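Local coordinates for uncharacterized protein (Aeromonas hydrophila J-1, PDB 6R1J) that is the AhlC component of AHL, a tripartite alpha-pore-forming toxin, and probably takes part in building the membrane pore, at residues A[3-15]-A[208-220]. The protein carries 3 engineered substitutions. Numbering follows the deposited sequence.
Sequences NGILSQSIANMQQ and SQQFGSLIDRVSK
Leu214 sits as a knob in a hole formed by Leu6, Ser9, Ile10 and Met13. The two helices belong to an all-helical bundle and run close to antiparallel, at 154°, with their axes 8.7 Å apart. The apolar side is closely packed, and residues of helix 28-70 also touch Ile10, Met13, Phe211 and Leu214 there. Met13 bends at chi3 (80°), which carries its methyl over one face of the Phe211 ring. Met13 CE lies 3.5 Å from the centroid of the Phe211 ring, a CH-pi contact shifted toward the rim. The Met13 sulfur is oblique to that ring, in a Met-aromatic contact. Farther along, Leu6 CD2 rests 3.7 Å from Arg217 CG.

The other side is mostly polar and holds an ordered water; a second subunit of the same protein reaches Ile5, Gln8 and Arg217. Ile5 CB lies over one face of the Arg217 guanidinium, and the two side chains cross at about a right angle. Arg217 bonds through NH2 to Asp264 O and through NH1 forms a salt bridge to Glu184 of the second subunit. Asp264 is also a residue of the sodium site. Ser9 OG lies beside its backbone N, anti to the carbonyl carbon, and bonds to Ile5 O. That carbonyl also accepts Ser9 N, from its opposite face. Asn12 ND2 gives Gln210 OE1 a hydrogen bond of 3.0 Å, with the amide planes 79° apart. The donor stands above the Gln210 carbonyl plane. One water donates to both Ser9 OG, at 2.9 Å, and Gln210 OE1, at 2.6 Å.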
loop_
_atom_site.group_PDB
_atom_site.type_symbol
_atom_site.label_atom_id
_atom_site.label_comp_id
_atom_site.label_asym_id
_atom_site.label_seq_id
_atom_site.Cartn_x
_atom_site.Cartn_y
_atom_site.Cartn_z
ATOM N N ASN A 3 3.320 4.447 -28.159
ATOM C CA ASN A 3 2.553 5.688 -27.900
ATOM C C ASN A 3 1.053 5.382 -27.724
ATOM O O ASN A 3 0.491 5.926 -26.760
ATOM C CB ASN A 3 2.747 6.747 -28.995
ATOM C CG ASN A 3 3.870 7.729 -28.741
ATOM O OD1 ASN A 3 3.878 8.417 -27.720
ATOM N ND2 ASN A 3 4.772 7.865 -29.703
ATOM N N GLY A 4 0.411 4.628 -28.635
ATOM C CA GLY A 4 -1.042 4.323 -28.573
ATOM C C GLY A 4 -1.405 3.471 -27.349
ATOM O O GLY A 4 -0.506 2.759 -26.864
ATOM N N ILE A 5 -2.666 3.492 -26.892
ATOM C CA ILE A 5 -3.131 2.773 -25.660
ATOM C C ILE A 5 -2.945 1.257 -25.815
ATOM O O ILE A 5 -2.485 0.645 -24.845
ATOM C CB ILE A 5 -4.571 3.162 -25.255
ATOM C CG1 ILE A 5 -4.639 4.631 -24.851
ATOM C CG2 ILE A 5 -5.098 2.304 -24.112
ATOM C CD1 ILE A 5 -3.841 4.945 -23.592
ATOM N N LEU A 6 -3.205 0.676 -26.983
ATOM C CA LEU A 6 -2.960 -0.780 -27.161
ATOM C C LEU A 6 -1.474 -1.062 -27.033
ATOM O O LEU A 6 -1.120 -2.005 -26.271
ATOM C CB LEU A 6 -3.537 -1.270 -28.488
ATOM C CG LEU A 6 -5.062 -1.316 -28.509
ATOM C CD1 LEU A 6 -5.572 -1.718 -29.876
ATOM C CD2 LEU A 6 -5.616 -2.249 -27.441
ATOM N N SER A 7 -0.635 -0.295 -27.737
ATOM C CA SER A 7 0.833 -0.452 -27.742
ATOM C C SER A 7 1.407 -0.329 -26.323
ATOM O O SER A 7 2.282 -1.163 -25.945
ATOM C CB SER A 7 1.487 0.542 -28.698
ATOM O OG SER A 7 1.076 0.280 -30.028
ATOM N N GLN A 8 0.924 0.640 -25.547
ATOM C CA GLN A 8 1.441 0.866 -24.184
ATOM C C GLN A 8 1.074 -0.305 -23.276
ATOM O O GLN A 8 1.936 -0.729 -22.511
ATOM C CB GLN A 8 0.891 2.159 -23.610
ATOM C CG GLN A 8 1.577 3.387 -24.200
ATOM C CD GLN A 8 1.183 4.634 -23.449
ATOM O OE1 GLN A 8 1.091 4.616 -22.220
ATOM N NE2 GLN A 8 0.977 5.721 -24.178
ATOM N N SER A 9 -0.181 -0.718 -23.332
ATOM C CA SER A 9 -0.746 -1.779 -22.468
ATOM C C SER A 9 0.051 -3.048 -22.738
ATOM O O SER A 9 0.495 -3.703 -21.787
ATOM C CB SER A 9 -2.207 -1.990 -22.756
ATOM O OG SER A 9 -2.972 -0.876 -22.364
ATOM N N ILE A 10 0.252 -3.348 -24.021
ATOM C CA ILE A 10 1.037 -4.530 -24.441
ATOM C C ILE A 10 2.443 -4.449 -23.863
ATOM O O ILE A 10 2.855 -5.422 -23.221
ATOM C CB ILE A 10 0.990 -4.702 -25.961
ATOM C CG1 ILE A 10 -0.394 -5.171 -26.394
ATOM C CG2 ILE A 10 2.073 -5.650 -26.405
ATOM C CD1 ILE A 10 -0.624 -5.130 -27.889
ATOM N N ALA A 11 3.140 -3.323 -24.024
ATOM C CA ALA A 11 4.533 -3.165 -23.572
ATOM C C ALA A 11 4.606 -3.336 -22.051
ATOM O O ALA A 11 5.504 -4.060 -21.565
ATOM C CB ALA A 11 5.068 -1.826 -24.021
ATOM N N ASN A 12 3.683 -2.711 -21.332
ATOM C CA ASN A 12 3.621 -2.743 -19.854
ATOM C C ASN A 12 3.339 -4.177 -19.390
ATOM O O ASN A 12 3.964 -4.602 -18.414
ATOM C CB ASN A 12 2.599 -1.739 -19.327
ATOM C CG ASN A 12 3.018 -0.306 -19.601
ATOM O OD1 ASN A 12 4.207 -0.047 -19.693
ATOM N ND2 ASN A 12 2.063 0.597 -19.749
ATOM N N MET A 13 2.414 -4.860 -20.037
ATOM C CA MET A 13 2.087 -6.275 -19.733
ATOM C C MET A 13 3.323 -7.151 -19.960
ATOM O O MET A 13 3.585 -7.983 -19.097
ATOM C CB MET A 13 0.927 -6.759 -20.581
ATOM C CG MET A 13 -0.396 -6.213 -20.101
ATOM S SD MET A 13 -1.755 -6.553 -21.242
ATOM C CE MET A 13 -2.124 -8.248 -20.822
ATOM N N GLN A 14 4.106 -6.909 -21.014
ATOM C CA GLN A 14 5.356 -7.682 -21.295
ATOM C C GLN A 14 6.367 -7.490 -20.155
ATOM O O GLN A 14 6.963 -8.491 -19.679
ATOM C CB GLN A 14 5.906 -7.344 -22.691
ATOM C CG GLN A 14 5.038 -7.893 -23.820
ATOM C CD GLN A 14 5.270 -7.215 -25.152
ATOM O OE1 GLN A 14 5.756 -6.103 -25.197
ATOM N NE2 GLN A 14 4.846 -7.849 -26.237
ATOM N N GLN A 15 6.531 -6.272 -19.661
ATOM C CA GLN A 15 7.424 -6.011 -18.512
ATOM C C GLN A 15 6.873 -6.695 -17.260
ATOM O O GLN A 15 7.656 -7.311 -16.532
ATOM C CB GLN A 15 7.520 -4.521 -18.218
ATOM C CG GLN A 15 8.168 -4.199 -16.877
ATOM C CD GLN A 15 9.639 -4.563 -16.800
ATOM O OE1 GLN A 15 10.499 -3.674 -16.886
ATOM N NE2 GLN A 15 9.948 -5.855 -16.642
ATOM N N SER A 208 -2.777 -7.041 -14.366
ATOM C CA SER A 208 -4.244 -7.017 -14.500
ATOM C C SER A 208 -4.788 -5.589 -14.764
ATOM O O SER A 208 -5.733 -5.477 -15.520
ATOM C CB SER A 208 -4.840 -7.635 -13.264
ATOM O OG SER A 208 -6.251 -7.607 -13.354
ATOM N N GLN A 209 -4.251 -4.550 -14.131
ATOM C CA GLN A 209 -4.650 -3.143 -14.438
ATOM C C GLN A 209 -4.323 -2.853 -15.926
ATOM O O GLN A 209 -5.195 -2.374 -16.619
ATOM C CB GLN A 209 -3.975 -2.190 -13.442
ATOM C CG GLN A 209 -4.354 -0.702 -13.578
ATOM C CD GLN A 209 -3.535 0.012 -14.645
ATOM O OE1 GLN A 209 -2.340 -0.216 -14.810
ATOM N NE2 GLN A 209 -4.200 0.846 -15.425
ATOM N N GLN A 210 -3.113 -3.132 -16.396
ATOM C CA GLN A 210 -2.722 -2.927 -17.815
ATOM C C GLN A 210 -3.589 -3.806 -18.717
ATOM O O GLN A 210 -4.083 -3.329 -19.774
ATOM C CB GLN A 210 -1.238 -3.215 -17.988
ATOM C CG GLN A 210 -0.356 -2.279 -17.181
ATOM C CD GLN A 210 -0.273 -0.889 -17.776
ATOM O OE1 GLN A 210 -0.503 -0.715 -18.974
ATOM N NE2 GLN A 210 0.046 0.080 -16.925
ATOM N N PHE A 211 -3.838 -5.052 -18.323
ATOM C CA PHE A 211 -4.705 -5.950 -19.121
ATOM C C PHE A 211 -6.087 -5.295 -19.213
ATOM O O PHE A 211 -6.756 -5.340 -20.267
ATOM C CB PHE A 211 -4.802 -7.339 -18.472
ATOM C CG PHE A 211 -5.092 -8.494 -19.393
ATOM C CD1 PHE A 211 -5.533 -8.320 -20.697
ATOM C CD2 PHE A 211 -4.936 -9.793 -18.929
ATOM C CE1 PHE A 211 -5.727 -9.410 -21.547
ATOM C CE2 PHE A 211 -5.213 -10.884 -19.750
ATOM C CZ PHE A 211 -5.596 -10.695 -21.058
ATOM N N GLY A 212 -6.588 -4.767 -18.092
ATOM C CA GLY A 212 -7.911 -4.105 -18.077
ATOM C C GLY A 212 -7.950 -2.931 -19.072
ATOM O O GLY A 212 -8.996 -2.697 -19.703
ATOM N N SER A 213 -6.871 -2.156 -19.172
ATOM C CA SER A 213 -6.813 -1.008 -20.115
ATOM C C SER A 213 -6.893 -1.557 -21.541
ATOM O O SER A 213 -7.604 -0.984 -22.378
ATOM C CB SER A 213 -5.592 -0.187 -19.893
ATOM O OG SER A 213 -5.706 0.490 -18.658
ATOM N N LEU A 214 -6.196 -2.657 -21.807
ATOM C CA LEU A 214 -6.266 -3.330 -23.128
ATOM C C LEU A 214 -7.700 -3.785 -23.419
ATOM O O LEU A 214 -8.217 -3.495 -24.530
ATOM C CB LEU A 214 -5.240 -4.462 -23.176
ATOM C CG LEU A 214 -5.183 -5.276 -24.477
ATOM C CD1 LEU A 214 -3.792 -5.892 -24.649
ATOM C CD2 LEU A 214 -6.238 -6.370 -24.503
ATOM N N ILE A 215 -8.349 -4.459 -22.473
ATOM C CA ILE A 215 -9.735 -4.984 -22.646
ATOM C C ILE A 215 -10.705 -3.830 -22.895
ATOM O O ILE A 215 -11.575 -3.968 -23.740
ATOM C CB ILE A 215 -10.093 -5.839 -21.419
ATOM C CG1 ILE A 215 -9.353 -7.181 -21.498
ATOM C CG2 ILE A 215 -11.594 -6.016 -21.248
ATOM C CD1 ILE A 215 -9.377 -7.961 -20.167
ATOM N N ASP A 216 -10.609 -2.742 -22.119
ATOM C CA ASP A 216 -11.525 -1.590 -22.301
ATOM C C ASP A 216 -11.359 -1.018 -23.734
ATOM O O ASP A 216 -12.345 -0.661 -24.323
ATOM C CB ASP A 216 -11.303 -0.512 -21.240
ATOM C CG ASP A 216 -11.656 -0.916 -19.811
ATOM O OD1 ASP A 216 -12.372 -1.951 -19.620
ATOM O OD2 ASP A 216 -11.167 -0.233 -18.909
ATOM N N ARG A 217 -10.160 -1.016 -24.279
ATOM C CA ARG A 217 -9.908 -0.431 -25.627
ATOM C C ARG A 217 -10.386 -1.413 -26.691
ATOM O O ARG A 217 -10.996 -0.973 -27.656
ATOM C CB ARG A 217 -8.428 -0.109 -25.841
ATOM C CG ARG A 217 -8.127 0.505 -27.204
ATOM C CD ARG A 217 -9.060 1.660 -27.573
ATOM N NE ARG A 217 -9.030 2.739 -26.586
ATOM C CZ ARG A 217 -8.276 3.861 -26.658
ATOM N NH1 ARG A 217 -8.346 4.760 -25.697
ATOM N NH2 ARG A 217 -7.494 4.111 -27.694
ATOM N N VAL A 218 -10.178 -2.723 -26.488
ATOM C CA VAL A 218 -10.728 -3.721 -27.435
ATOM C C VAL A 218 -12.240 -3.603 -27.415
ATOM O O VAL A 218 -12.897 -3.642 -28.485
ATOM C CB VAL A 218 -10.264 -5.148 -27.122
ATOM C CG1 VAL A 218 -10.996 -6.132 -27.996
ATOM C CG2 VAL A 218 -8.768 -5.284 -27.314
ATOM N N SER A 219 -12.815 -3.449 -26.228
ATOM C CA SER A 219 -14.275 -3.357 -26.102
ATOM C C SER A 219 -14.747 -2.058 -26.795
ATOM O O SER A 219 -15.777 -2.089 -27.503
ATOM C CB SER A 219 -14.708 -3.437 -24.651
ATOM O OG SER A 219 -16.068 -3.125 -24.544
ATOM N N LYS A 220 -14.004 -0.963 -26.646
ATOM C CA LYS A 220 -14.387 0.344 -27.277
ATOM C C LYS A 220 -14.365 0.149 -28.793
ATOM O O LYS A 220 -15.331 0.497 -29.443
ATOM C CB LYS A 220 -13.465 1.460 -26.769
ATOM C CG LYS A 220 -13.895 2.850 -27.224
ATOM C CD LYS A 220 -13.091 4.000 -26.655
ATOM C CE LYS A 220 -13.781 5.338 -26.934
ATOM N NZ LYS A 220 -14.148 5.502 -28.373
HETATM O O HOH W 1 -2.028 0.914 -20.340
#